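Local structure of phosphoserine aminotransferase (Bacillus circulans, 2C0R) at residues M129-L134 against E155-K160; S273-A278 against E348-F353; F285-V290 against T301-S306; K311-A316 against Q352-F357. The protein catalyses the reversible, pyridoxal-phosphate-dependent transamination of phosphoserine and phosphohydroxythreonine with 2-oxoglutarate, in serine and pyridoxine biosynthesis. The protein carries 1 engineered substitution. All blocks are in the same frame, centred on the assembly; numbering follows the deposited sequence.

Interaction 1. Residues M129-L134 against E155-K160; sequences MTLPKL and EGAQFK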
loop_
_atom_site.group_PDB
_atom_site.type_symbol
_atom_site.label_atom_id
_atom_site.label_comp_id
_atom_site.label_asym_id
_atom_site.label_seq_id
_atom_site.Cartn_x
_atom_site.Cartn_y
_atom_site.Cartn_z
ATOM N N MET A 129 -10.988 -23.626 19.632
ATOM C CA MET A 129 -11.012 -24.836 18.824
ATOM C C MET A 129 -12.386 -25.194 18.301
ATOM O O MET A 129 -12.449 -25.970 17.355
ATOM C CB MET A 129 -10.492 -25.998 19.675
ATOM C CG MET A 129 -9.009 -26.178 19.614
ATOM S SD MET A 129 -8.469 -27.415 20.893
ATOM C CE MET A 129 -8.134 -25.927 21.884
ATOM N N THR A 130 -13.461 -24.674 18.901
ATOM C CA THR A 130 -14.797 -25.012 18.458
ATOM C C THR A 130 -15.508 -23.733 18.024
ATOM O O THR A 130 -15.845 -22.936 18.900
ATOM C CB THR A 130 -15.607 -25.659 19.604
ATOM O OG1 THR A 130 -14.859 -26.790 20.056
ATOM C CG2 THR A 130 -16.982 -26.128 19.132
ATOM N N LEU A 131 -15.728 -23.552 16.730
ATOM C CA LEU A 131 -16.378 -22.296 16.350
ATOM C C LEU A 131 -17.758 -22.203 16.981
ATOM O O LEU A 131 -18.430 -23.208 17.211
ATOM C CB LEU A 131 -16.545 -22.245 14.839
ATOM C CG LEU A 131 -15.245 -21.995 14.085
ATOM C CD1 LEU A 131 -15.381 -22.409 12.627
ATOM C CD2 LEU A 131 -14.866 -20.539 14.278
ATOM N N PRO A 132 -18.205 -21.006 17.244
ATOM C CA PRO A 132 -19.576 -20.823 17.706
ATOM C C PRO A 132 -20.503 -21.278 16.594
ATOM O O PRO A 132 -20.316 -21.003 15.419
ATOM C CB PRO A 132 -19.733 -19.338 17.913
ATOM C CG PRO A 132 -18.467 -18.706 17.476
ATOM C CD PRO A 132 -17.455 -19.742 17.090
ATOM N N LYS A 133 -21.538 -22.002 17.002
ATOM C CA LYS A 133 -22.626 -22.250 16.066
ATOM C C LYS A 133 -23.351 -20.946 15.736
ATOM O O LYS A 133 -23.389 -20.002 16.559
ATOM C CB LYS A 133 -23.626 -23.222 16.691
ATOM C CG LYS A 133 -23.035 -24.571 17.037
ATOM C CD LYS A 133 -24.052 -25.469 17.762
ATOM C CE LYS A 133 -23.542 -26.887 17.985
ATOM N NZ LYS A 133 -24.608 -27.902 18.233
ATOM N N LEU A 134 -23.978 -20.898 14.562
ATOM C CA LEU A 134 -24.628 -19.631 14.172
ATOM C C LEU A 134 -25.715 -19.231 15.158
ATOM O O LEU A 134 -25.950 -18.025 15.386
ATOM C CB LEU A 134 -25.129 -19.751 12.728
ATOM C CG LEU A 134 -24.070 -19.830 11.631
ATOM C CD1 LEU A 134 -24.673 -19.553 10.261
ATOM C CD2 LEU A 134 -22.905 -18.869 11.875
ATOM N N GLU A 155 -5.377 -19.772 14.028
ATOM C CA GLU A 155 -5.887 -20.956 14.710
ATOM C C GLU A 155 -6.233 -22.092 13.751
ATOM O O GLU A 155 -6.206 -23.264 14.156
ATOM C CB GLU A 155 -7.109 -20.566 15.546
ATOM C CG GLU A 155 -6.722 -19.980 16.914
ATOM C CD GLU A 155 -6.297 -18.534 16.892
ATOM O OE1 GLU A 155 -6.898 -17.812 16.081
ATOM O OE2 GLU A 155 -5.403 -17.996 17.585
ATOM N N GLY A 156 -6.541 -21.782 12.492
ATOM C CA GLY A 156 -6.880 -22.817 11.534
ATOM C C GLY A 156 -8.367 -23.185 11.563
ATOM O O GLY A 156 -8.722 -24.303 11.196
ATOM N N ALA A 157 -9.251 -22.259 11.938
ATOM C CA ALA A 157 -10.674 -22.502 12.010
ATOM C C ALA A 157 -11.352 -21.676 10.911
ATOM O O ALA A 157 -10.870 -20.595 10.522
ATOM C CB ALA A 157 -11.281 -22.141 13.358
ATOM N N GLN A 158 -12.482 -22.154 10.417
ATOM C CA GLN A 158 -13.168 -21.484 9.322
ATOM C C GLN A 158 -14.675 -21.717 9.396
ATOM O O GLN A 158 -15.122 -22.875 9.583
ATOM C CB GLN A 158 -12.628 -22.063 7.998
ATOM C CG GLN A 158 -13.251 -21.333 6.793
ATOM C CD GLN A 158 -12.639 -21.934 5.525
ATOM O OE1 GLN A 158 -12.281 -23.149 5.500
ATOM N NE2 GLN A 158 -12.487 -21.119 4.481
ATOM N N PHE A 159 -15.458 -20.671 9.246
ATOM C CA PHE A 159 -16.897 -20.838 9.102
ATOM C C PHE A 159 -17.260 -21.406 7.746
ATOM O O PHE A 159 -16.715 -20.990 6.729
ATOM C CB PHE A 159 -17.648 -19.490 9.222
ATOM C CG PHE A 159 -17.699 -18.940 10.624
ATOM C CD1 PHE A 159 -16.930 -17.881 11.036
ATOM C CD2 PHE A 159 -18.559 -19.534 11.579
ATOM C CE1 PHE A 159 -16.998 -17.370 12.325
ATOM C CE2 PHE A 159 -18.633 -19.020 12.874
ATOM C CZ PHE A 159 -17.838 -17.941 13.261
ATOM N N LYS A 160 -18.210 -22.339 7.796
ATOM C CA LYS A 160 -18.732 -22.859 6.529
ATOM C C LYS A 160 -19.944 -22.077 6.046
ATOM O O LYS A 160 -20.350 -22.218 4.911
ATOM C CB LYS A 160 -19.201 -24.305 6.656
ATOM C CG LYS A 160 -18.076 -25.216 7.180
ATOM C CD LYS A 160 -18.680 -26.636 7.222
ATOM C CE LYS A 160 -17.990 -27.466 8.299
ATOM N NZ LYS A 160 -16.582 -27.663 7.931
#
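L131 and P132 meet A157 and F159 in a buried apolar contact where the loop between strands 117-122 and 143-149 runs past the short strand 157-158, roughly in the same direction. L131 makes the largest share, with F159 close behind. Its CG lies 4.0 Å from A157 CB, and the two methyls of L131 part from there: CD2 comes over one face of the F159 ring, 4.3 Å from the centroid and 17° off the normal, a CH-pi contact, while CD1 presses on the backbone at the carbonyl O of Q158. Strand 157-158 pairs with 151-152 in a small hairpin, and G156 with A157 forms a G1 beta bulge, the glycine adopting a positive phi. With CG anti to its carbonyl carbon (chi1 -73°), F159 turns its ring up to the loop, where P132 O sits at the ring edge, 3.6 Å from CE2, and L134 CD2 is a looser neighbour. Shortening L131 to an alanine removes both methyls and would probably open a gap between the F159 face and A157 CB. P132 and F159 also touch V98 of the central sheet. The amide of Q158 points elsewhere, bonded to D177 and to the backbone N of D297.

Interaction 2. Residues S273-A278 against E348-F353; sequences SLIYDA and EALVQF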
loop_
_atom_site.group_PDB
_atom_site.type_symbol
_atom_site.label_atom_id
_atom_site.label_comp_id
_atom_site.label_asym_id
_atom_site.label_seq_id
_atom_site.Cartn_x
_atom_site.Cartn_y
_atom_site.Cartn_z
ATOM N N SER A 273 -8.059 -32.097 2.038
ATOM C CA SER A 273 -8.460 -33.453 2.419
ATOM C C SER A 273 -7.208 -34.299 2.514
ATOM O O SER A 273 -7.098 -35.131 3.429
ATOM C CB SER A 273 -9.406 -33.992 1.350
ATOM O OG SER A 273 -9.712 -35.379 1.566
ATOM N N LEU A 274 -6.251 -34.105 1.601
ATOM C CA LEU A 274 -5.046 -34.949 1.669
ATOM C C LEU A 274 -4.271 -34.733 2.949
ATOM O O LEU A 274 -3.764 -35.649 3.607
ATOM C CB LEU A 274 -4.206 -34.582 0.438
ATOM C CG LEU A 274 -3.036 -35.553 0.227
ATOM C CD1 LEU A 274 -3.542 -36.839 -0.418
ATOM C CD2 LEU A 274 -1.993 -34.871 -0.630
ATOM N N ILE A 275 -4.179 -33.462 3.357
ATOM C CA ILE A 275 -3.368 -33.159 4.518
ATOM C C ILE A 275 -4.103 -33.521 5.791
ATOM O O ILE A 275 -3.514 -34.078 6.728
ATOM C CB ILE A 275 -2.985 -31.680 4.491
ATOM C CG1 ILE A 275 -2.084 -31.371 3.291
ATOM C CG2 ILE A 275 -2.334 -31.322 5.804
ATOM C CD1 ILE A 275 -2.048 -29.870 2.951
ATOM N N TYR A 276 -5.428 -33.262 5.894
ATOM C CA TYR A 276 -6.155 -33.686 7.085
ATOM C C TYR A 276 -6.120 -35.203 7.191
ATOM O O TYR A 276 -6.050 -35.685 8.323
ATOM C CB TYR A 276 -7.599 -33.196 7.063
ATOM C CG TYR A 276 -7.718 -31.719 7.474
ATOM C CD1 TYR A 276 -8.280 -30.809 6.574
ATOM C CD2 TYR A 276 -7.295 -31.306 8.729
ATOM C CE1 TYR A 276 -8.376 -29.467 6.984
ATOM C CE2 TYR A 276 -7.395 -29.990 9.134
ATOM C CZ TYR A 276 -7.955 -29.080 8.231
ATOM O OH TYR A 276 -8.047 -27.771 8.621
ATOM N N ASP A 277 -6.176 -35.904 6.066
ATOM C CA ASP A 277 -6.090 -37.378 6.151
ATOM C C ASP A 277 -4.743 -37.797 6.708
ATOM O O ASP A 277 -4.668 -38.775 7.438
ATOM C CB ASP A 277 -6.267 -38.013 4.771
ATOM C CG ASP A 277 -5.887 -39.487 4.821
ATOM O OD1 ASP A 277 -4.893 -40.006 4.236
ATOM O OD2 ASP A 277 -6.663 -40.182 5.515
ATOM N N ALA A 278 -3.662 -37.107 6.340
ATOM C CA ALA A 278 -2.336 -37.388 6.895
ATOM C C ALA A 278 -2.275 -37.190 8.396
ATOM O O ALA A 278 -1.630 -37.922 9.123
ATOM C CB ALA A 278 -1.306 -36.442 6.261
ATOM N N GLU A 348 0.994 -32.827 -1.844
ATOM C CA GLU A 348 1.480 -34.227 -1.919
ATOM C C GLU A 348 2.873 -34.350 -1.354
ATOM O O GLU A 348 3.197 -35.286 -0.612
ATOM C CB GLU A 348 1.515 -34.662 -3.383
ATOM C CG GLU A 348 0.161 -34.874 -4.011
ATOM C CD GLU A 348 0.319 -35.296 -5.470
ATOM O OE1 GLU A 348 0.879 -34.480 -6.233
ATOM O OE2 GLU A 348 -0.117 -36.403 -5.840
ATOM N N ALA A 349 3.722 -33.372 -1.684
ATOM C CA ALA A 349 5.067 -33.413 -1.116
ATOM C C ALA A 349 5.042 -33.296 0.386
ATOM O O ALA A 349 5.750 -34.020 1.093
ATOM C CB ALA A 349 5.929 -32.322 -1.753
ATOM N N LEU A 350 4.188 -32.416 0.922
ATOM C CA LEU A 350 4.106 -32.256 2.361
ATOM C C LEU A 350 3.675 -33.544 3.047
ATOM O O LEU A 350 4.242 -33.978 4.077
ATOM C CB LEU A 350 3.103 -31.115 2.687
ATOM C CG LEU A 350 2.811 -30.986 4.189
ATOM C CD1 LEU A 350 4.067 -30.696 4.976
ATOM C CD2 LEU A 350 1.714 -29.927 4.409
ATOM N N VAL A 351 2.670 -34.210 2.484
ATOM C CA VAL A 351 2.164 -35.436 3.108
ATOM C C VAL A 351 3.234 -36.500 3.083
ATOM O O VAL A 351 3.350 -37.287 4.029
ATOM C CB VAL A 351 0.881 -35.880 2.367
ATOM C CG1 VAL A 351 0.550 -37.341 2.639
ATOM C CG2 VAL A 351 -0.249 -34.921 2.767
ATOM N N GLN A 352 4.017 -36.555 2.003
ATOM C CA GLN A 352 5.123 -37.519 1.908
ATOM C C GLN A 352 6.135 -37.213 2.990
ATOM O O GLN A 352 6.571 -38.132 3.704
ATOM C CB GLN A 352 5.755 -37.457 0.528
ATOM C CG GLN A 352 4.896 -37.886 -0.648
ATOM C CD GLN A 352 5.517 -37.727 -2.018
ATOM O OE1 GLN A 352 4.783 -37.726 -3.020
ATOM N NE2 GLN A 352 6.838 -37.598 -2.118
ATOM N N PHE A 353 6.493 -35.935 3.117
ATOM C CA PHE A 353 7.414 -35.534 4.177
ATOM C C PHE A 353 6.872 -35.891 5.555
ATOM O O PHE A 353 7.597 -36.394 6.404
ATOM C CB PHE A 353 7.706 -34.035 4.069
ATOM C CG PHE A 353 8.547 -33.577 5.263
ATOM C CD1 PHE A 353 9.914 -33.841 5.250
ATOM C CD2 PHE A 353 7.989 -32.912 6.353
ATOM C CE1 PHE A 353 10.702 -33.471 6.325
ATOM C CE2 PHE A 353 8.783 -32.548 7.434
ATOM C CZ PHE A 353 10.141 -32.809 7.410
#
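V351 overlaps three residues of the neighbouring helix at once, its CG2 methyl set among L274, I275 and A278. Helices 260-280 and 344-361 run side by side in nearly the same direction here, 8° apart, with the axes of the two short segments 9.5 Å from each other, and the contact is a parallel helix pair in the small C-terminal domain of a fold-type I pyridoxal-phosphate enzyme. The torsion of V351 (chi1 162°) sets CG2 beside its own backbone N, from where it reaches the CD2 methyl of L274 at 3.8 Å and CG1 of I275 at 4.0 Å. The same methyl also rests against the carbonyl O of L274, an oxygen already taken up by the N-H of A278 within the helix. A278 offers its CB to both V351 methyls. On one flank of this centre, I275 and L350 cross at about a right angle and touch through CD1 and CD2. I275 also reaches I300 of the three-stranded sheet, and L350 meets F8 and L325, so this flank runs on into the buried interior. L274 closes the other flank, where the contact is only partly buried. Its CG stands opposite the backbone N (chi1 -170°), which lets the branched end lean across to the facing helix. There L274 CD2 lies over the backbone of E348, 3.8 Å from CA, and alongside the CG of the glutamate at 4.0 Å, while the extended chain beyond that CG takes the carboxylate farther from the leucine methyl.

Interaction 3. Residues F285-V290 against T301-S306; sequences FYRGCV and TFRLAS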
loop_
_atom_site.group_PDB
_atom_site.type_symbol
_atom_site.label_atom_id
_atom_site.label_comp_id
_atom_site.label_asym_id
_atom_site.label_seq_id
_atom_site.Cartn_x
_atom_site.Cartn_y
_atom_site.Cartn_z
ATOM N N PHE A 285 0.469 -39.257 15.983
ATOM C CA PHE A 285 1.738 -38.511 15.906
ATOM C C PHE A 285 1.543 -37.045 15.534
ATOM O O PHE A 285 2.293 -36.182 15.983
ATOM C CB PHE A 285 2.639 -39.167 14.869
ATOM C CG PHE A 285 4.040 -38.578 14.793
ATOM C CD1 PHE A 285 5.067 -38.980 15.635
ATOM C CD2 PHE A 285 4.329 -37.580 13.865
ATOM C CE1 PHE A 285 6.340 -38.428 15.577
ATOM C CE2 PHE A 285 5.603 -37.055 13.797
ATOM C CZ PHE A 285 6.629 -37.456 14.618
ATOM N N TYR A 286 0.553 -36.785 14.695
ATOM C CA TYR A 286 0.100 -35.465 14.330
ATOM C C TYR A 286 -1.305 -35.262 14.918
ATOM O O TYR A 286 -2.113 -36.177 14.818
ATOM C CB TYR A 286 0.009 -35.218 12.816
ATOM C CG TYR A 286 1.377 -35.370 12.145
ATOM C CD1 TYR A 286 1.563 -36.406 11.237
ATOM C CD2 TYR A 286 2.432 -34.511 12.434
ATOM C CE1 TYR A 286 2.783 -36.573 10.613
ATOM C CE2 TYR A 286 3.660 -34.695 11.820
ATOM C CZ TYR A 286 3.816 -35.738 10.912
ATOM O OH TYR A 286 5.015 -35.961 10.281
ATOM N N ARG A 287 -1.619 -34.131 15.501
ATOM C CA ARG A 287 -2.944 -33.857 16.009
ATOM C C ARG A 287 -3.410 -32.489 15.488
ATOM O O ARG A 287 -2.609 -31.533 15.482
ATOM C CB ARG A 287 -2.996 -33.733 17.515
ATOM C CG ARG A 287 -2.660 -34.912 18.373
ATOM C CD ARG A 287 -2.351 -34.649 19.829
ATOM N NE ARG A 287 -2.206 -33.294 20.340
ATOM C CZ ARG A 287 -1.073 -32.736 20.767
ATOM N NH1 ARG A 287 0.090 -33.380 20.741
ATOM N NH2 ARG A 287 -1.103 -31.488 21.211
ATOM N N GLY A 288 -4.660 -32.400 15.112
ATOM C CA GLY A 288 -5.143 -31.081 14.673
ATOM C C GLY A 288 -5.310 -30.100 15.831
ATOM O O GLY A 288 -5.294 -30.510 16.999
ATOM N N CYS A 289 -5.493 -28.801 15.599
ATOM C CA CYS A 289 -5.559 -27.740 16.612
ATOM C C CYS A 289 -6.887 -27.020 16.814
ATOM O O CYS A 289 -7.048 -26.038 17.641
ATOM C CB CYS A 289 -4.537 -26.636 16.259
ATOM S SG CYS A 289 -2.900 -27.273 16.677
ATOM N N VAL A 290 -7.780 -27.562 15.955
ATOM C CA VAL A 290 -9.205 -27.210 16.084
ATOM C C VAL A 290 -10.050 -28.472 15.895
ATOM O O VAL A 290 -9.604 -29.524 15.437
ATOM C CB VAL A 290 -9.661 -26.138 15.066
ATOM C CG1 VAL A 290 -8.760 -24.933 15.105
ATOM C CG2 VAL A 290 -9.657 -26.744 13.673
ATOM N N THR A 301 -3.847 -26.391 10.792
ATOM C CA THR A 301 -2.937 -26.304 11.939
ATOM C C THR A 301 -2.895 -27.642 12.634
ATOM O O THR A 301 -3.880 -28.379 12.735
ATOM C CB THR A 301 -3.391 -25.184 12.877
ATOM O OG1 THR A 301 -4.791 -25.408 13.157
ATOM C CG2 THR A 301 -3.254 -23.820 12.178
ATOM N N PHE A 302 -1.682 -27.976 13.078
ATOM C CA PHE A 302 -1.511 -29.261 13.757
ATOM C C PHE A 302 -0.277 -29.213 14.658
ATOM O O PHE A 302 0.551 -28.308 14.575
ATOM C CB PHE A 302 -1.443 -30.416 12.745
ATOM C CG PHE A 302 -0.347 -30.348 11.696
ATOM C CD1 PHE A 302 0.731 -31.207 11.818
ATOM C CD2 PHE A 302 -0.387 -29.466 10.644
ATOM C CE1 PHE A 302 1.743 -31.187 10.874
ATOM C CE2 PHE A 302 0.624 -29.450 9.692
ATOM C CZ PHE A 302 1.704 -30.319 9.816
ATOM N N ARG A 303 -0.237 -30.230 15.551
ATOM C CA ARG A 303 0.804 -30.255 16.545
ATOM C C ARG A 303 1.439 -31.647 16.593
ATOM O O ARG A 303 0.793 -32.638 16.234
ATOM C CB ARG A 303 0.276 -30.010 17.957
ATOM C CG ARG A 303 -0.611 -28.859 18.251
ATOM C CD ARG A 303 -0.947 -28.879 19.735
ATOM N NE ARG A 303 -1.453 -27.615 20.211
ATOM C CZ ARG A 303 -1.091 -26.350 20.164
ATOM N NH1 ARG A 303 0.004 -25.911 19.560
ATOM N NH2 ARG A 303 -1.874 -25.448 20.758
ATOM N N LEU A 304 2.676 -31.654 17.073
ATOM C CA LEU A 304 3.323 -32.925 17.426
ATOM C C LEU A 304 3.375 -33.018 18.949
ATOM O O LEU A 304 2.799 -32.180 19.619
ATOM C CB LEU A 304 4.719 -32.990 16.833
ATOM C CG LEU A 304 4.790 -33.241 15.324
ATOM C CD1 LEU A 304 4.205 -32.105 14.516
ATOM C CD2 LEU A 304 6.267 -33.436 14.984
ATOM N N ALA A 305 4.050 -34.023 19.494
ATOM C CA ALA A 305 3.962 -34.346 20.920
ATOM C C ALA A 305 4.702 -33.318 21.754
ATOM O O ALA A 305 4.412 -33.152 22.947
ATOM C CB ALA A 305 4.536 -35.722 21.172
ATOM N N SER A 306 5.652 -32.641 21.127
ATOM C CA SER A 306 6.436 -31.672 21.893
ATOM C C SER A 306 6.895 -30.523 21.016
ATOM O O SER A 306 6.958 -30.646 19.791
ATOM C CB SER A 306 7.690 -32.323 22.490
ATOM O OG SER A 306 8.602 -32.616 21.450
HETATM O O HOH W 1 4.357 -36.265 17.644
HETATM O O HOH W 2 -6.458 -28.308 12.801
HETATM O O HOH W 3 -5.121 -25.434 20.126
#
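The Y286 ring has F285 CD2 over the centre of one face, 3.5 Å above the plane. F302 turns its edge to the face of Y286 in an offset edge-to-face pair, planes 83° apart and centroids 5.6 Å from each other, while L304 CD1 sits at the tyrosine edge. The F302 torsion, with CG between backbone N and carbonyl carbon (chi1 58°), stands its ring beside Y286. Two guanidinium groups belong to the same antiparallel hairpin, of strands 287-288 and 299-303: R303 CB lies over a face of the R287 group and A305 CA at its edge. R287 and R303 form the hydrogen-bonded pair, R287 N to R303 O at 2.9 Å and R303 N to R287 O at 2.7 Å. Their side chains approach so closely that the exact position of the arginine ends is doubtful; R287 NH1 makes a weak bond to L304 O, and R303 NH1 bonds V331 O. G288 faces F302 as the non-hydrogen-bonded pair. The phenol of Y286 is held elsewhere, by M354 O, and the hydroxyl of T301 by E155 O. Towards both ends of the pairing, water takes over: one molecule spans C289 N and T301 O beside their weak direct bond, and another donates to F285 O at 2.7 Å and accepts from A305 N at 2.9 Å.

Interaction 4. Residues K311-A316 against Q352-F357; sequences KEFVKA and QFMEHF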
loop_
_atom_site.group_PDB
_atom_site.type_symbol
_atom_site.label_atom_id
_atom_site.label_comp_id
_atom_site.label_asym_id
_atom_site.label_seq_id
_atom_site.Cartn_x
_atom_site.Cartn_y
_atom_site.Cartn_z
ATOM N N LYS A 311 10.015 -28.201 16.401
ATOM C CA LYS A 311 11.190 -27.531 15.858
ATOM C C LYS A 311 11.948 -28.443 14.899
ATOM O O LYS A 311 12.446 -28.032 13.841
ATOM C CB LYS A 311 12.073 -27.111 17.036
ATOM C CG LYS A 311 13.546 -27.333 16.806
ATOM C CD LYS A 311 14.084 -28.643 17.404
ATOM C CE LYS A 311 15.440 -28.909 16.737
ATOM N NZ LYS A 311 15.396 -28.435 15.326
ATOM N N GLU A 312 12.068 -29.715 15.260
ATOM C CA GLU A 312 12.781 -30.685 14.439
ATOM C C GLU A 312 12.081 -30.865 13.100
ATOM O O GLU A 312 12.720 -30.900 12.055
ATOM C CB GLU A 312 12.881 -32.026 15.171
ATOM C CG GLU A 312 13.674 -33.042 14.370
ATOM C CD GLU A 312 15.166 -32.813 14.542
ATOM O OE1 GLU A 312 15.557 -31.988 15.400
ATOM O OE2 GLU A 312 15.939 -33.462 13.812
ATOM N N PHE A 313 10.753 -30.974 13.116
ATOM C CA PHE A 313 9.986 -31.148 11.888
ATOM C C PHE A 313 10.254 -29.948 11.001
ATOM O O PHE A 313 10.447 -30.070 9.792
ATOM C CB PHE A 313 8.519 -31.244 12.255
ATOM C CG PHE A 313 7.523 -31.300 11.120
ATOM C CD1 PHE A 313 6.990 -32.530 10.774
ATOM C CD2 PHE A 313 7.051 -30.181 10.461
ATOM C CE1 PHE A 313 6.074 -32.663 9.766
ATOM C CE2 PHE A 313 6.181 -30.297 9.405
ATOM C CZ PHE A 313 5.664 -31.535 9.064
ATOM N N VAL A 314 10.203 -28.733 11.546
ATOM C CA VAL A 314 10.338 -27.514 10.699
ATOM C C VAL A 314 11.691 -27.514 10.026
ATOM O O VAL A 314 11.886 -27.286 8.838
ATOM C CB VAL A 314 10.124 -26.250 11.558
ATOM C CG1 VAL A 314 10.636 -25.004 10.841
ATOM C CG2 VAL A 314 8.661 -26.070 11.966
ATOM N N LYS A 315 12.689 -27.814 10.871
ATOM C CA LYS A 315 14.062 -27.712 10.385
ATOM C C LYS A 315 14.252 -28.744 9.298
ATOM O O LYS A 315 14.808 -28.463 8.223
ATOM C CB LYS A 315 15.007 -27.901 11.559
ATOM N N ALA A 316 13.781 -29.965 9.542
ATOM C CA ALA A 316 13.929 -30.974 8.507
ATOM C C ALA A 316 13.139 -30.592 7.279
ATOM O O ALA A 316 13.574 -30.813 6.158
ATOM C CB ALA A 316 13.466 -32.292 9.119
ATOM N N GLN A 352 4.017 -36.555 2.003
ATOM C CA GLN A 352 5.123 -37.519 1.908
ATOM C C GLN A 352 6.135 -37.213 2.990
ATOM O O GLN A 352 6.571 -38.132 3.704
ATOM C CB GLN A 352 5.755 -37.457 0.528
ATOM C CG GLN A 352 4.896 -37.886 -0.648
ATOM C CD GLN A 352 5.517 -37.727 -2.018
ATOM O OE1 GLN A 352 4.783 -37.726 -3.020
ATOM N NE2 GLN A 352 6.838 -37.598 -2.118
ATOM N N PHE A 353 6.493 -35.935 3.117
ATOM C CA PHE A 353 7.414 -35.534 4.177
ATOM C C PHE A 353 6.872 -35.891 5.555
ATOM O O PHE A 353 7.597 -36.394 6.404
ATOM C CB PHE A 353 7.706 -34.035 4.069
ATOM C CG PHE A 353 8.547 -33.577 5.263
ATOM C CD1 PHE A 353 9.914 -33.841 5.250
ATOM C CD2 PHE A 353 7.989 -32.912 6.353
ATOM C CE1 PHE A 353 10.702 -33.471 6.325
ATOM C CE2 PHE A 353 8.783 -32.548 7.434
ATOM C CZ PHE A 353 10.141 -32.809 7.410
ATOM N N MET A 354 5.588 -35.624 5.753
ATOM C CA MET A 354 4.986 -35.943 7.037
ATOM C C MET A 354 5.013 -37.434 7.316
ATOM O O MET A 354 5.198 -37.841 8.461
ATOM C CB MET A 354 3.516 -35.450 7.058
ATOM C CG MET A 354 3.449 -33.941 7.261
ATOM S SD MET A 354 1.758 -33.343 6.997
ATOM C CE MET A 354 0.943 -33.987 8.472
ATOM N N GLU A 355 4.832 -38.264 6.284
ATOM C CA GLU A 355 4.895 -39.717 6.483
ATOM C C GLU A 355 6.300 -40.146 6.869
ATOM O O GLU A 355 6.485 -40.921 7.799
ATOM C CB GLU A 355 4.446 -40.401 5.189
ATOM C CG GLU A 355 4.559 -41.911 5.330
ATOM C CD GLU A 355 3.519 -42.582 6.197
ATOM O OE1 GLU A 355 3.738 -43.754 6.533
ATOM O OE2 GLU A 355 2.481 -41.965 6.554
ATOM N N HIS A 356 7.320 -39.650 6.174
ATOM C CA HIS A 356 8.710 -39.917 6.520
ATOM C C HIS A 356 9.053 -39.476 7.946
ATOM O O HIS A 356 9.717 -40.216 8.707
ATOM C CB HIS A 356 9.708 -39.214 5.581
ATOM C CG HIS A 356 11.133 -39.262 6.071
ATOM N ND1 HIS A 356 11.885 -40.426 6.126
ATOM C CD2 HIS A 356 11.968 -38.300 6.537
ATOM C CE1 HIS A 356 13.092 -40.207 6.598
ATOM N NE2 HIS A 356 13.169 -38.905 6.851
ATOM N N PHE A 357 8.649 -38.272 8.312
ATOM C CA PHE A 357 9.044 -37.789 9.644
ATOM C C PHE A 357 8.378 -38.603 10.728
ATOM O O PHE A 357 8.987 -38.937 11.738
ATOM C CB PHE A 357 8.702 -36.287 9.715
ATOM C CG PHE A 357 9.342 -35.612 10.908
ATOM C CD1 PHE A 357 10.586 -35.030 10.795
ATOM C CD2 PHE A 357 8.673 -35.598 12.127
ATOM C CE1 PHE A 357 11.123 -34.401 11.902
ATOM C CE2 PHE A 357 9.218 -34.968 13.225
ATOM C CZ PHE A 357 10.479 -34.406 13.120
#
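F313 of helix 307-319 enters the contact at its CB, which lies over one face of the F357 ring, 4.0 Å from the centroid and 19° off the normal. The side chain leaves the backbone with CG opposite N (chi1 174°), and from CG outward the ring has F353 CE2 above one face. F313 CD1 is shared, meeting F353 CE2 on that face and F357 CD2 at the ring edge, both at 3.8 Å. F313 CE1 comes closer to F353 CE2, at 3.6 Å, and CZ, the tip, touches M354 CG, which lies in the plane of the ring, at 3.7 Å. F313 is thus used twice over: F353 points an edge at its face, and F313 points its own edge at the face of F357. The F357 ring covers the backbone of F313 as well, F357 CZ standing 3.4 Å from F313 N, while E312 CG borders its edge. A316 CB touches F353 CZ and, more loosely, F357 CE1. A serine in place of F357 would probably leave F313 CB and the CD1 edge of its ring without cover. F285, Y286 and L304 also pack on F357, tying the hairpin to helix 344-361. The two helix segments cross at 130° with axes 11.2 Å apart, a wide spacing that suits bulky residues, and what fills it is an aromatic cluster of F313, F353 and F357 in the interior of the C-terminal part of the fold.

In the fold
Interaction 1 comes first along the chain and lies by the large mixed sheet, near the cofactor: the side chain of Q158 is about 10 Å from the bound pyridoxal phosphate. The other three gather in the C-terminal part, centres 12 to 14 Å apart. Helix 344-361 serves both interaction 2 and interaction 4, bringing the chain's last helix back onto helices 260-280 and 307-319. Interaction 3, the hairpin, falls between those two helices in sequence and joins interaction 4 through the Y286 hydroxyl. It also reaches interaction 1, about 17 Å away between centres, through T301. The hairpin therefore links the packed C-terminal helices to the surroundings of the cofactor pocket.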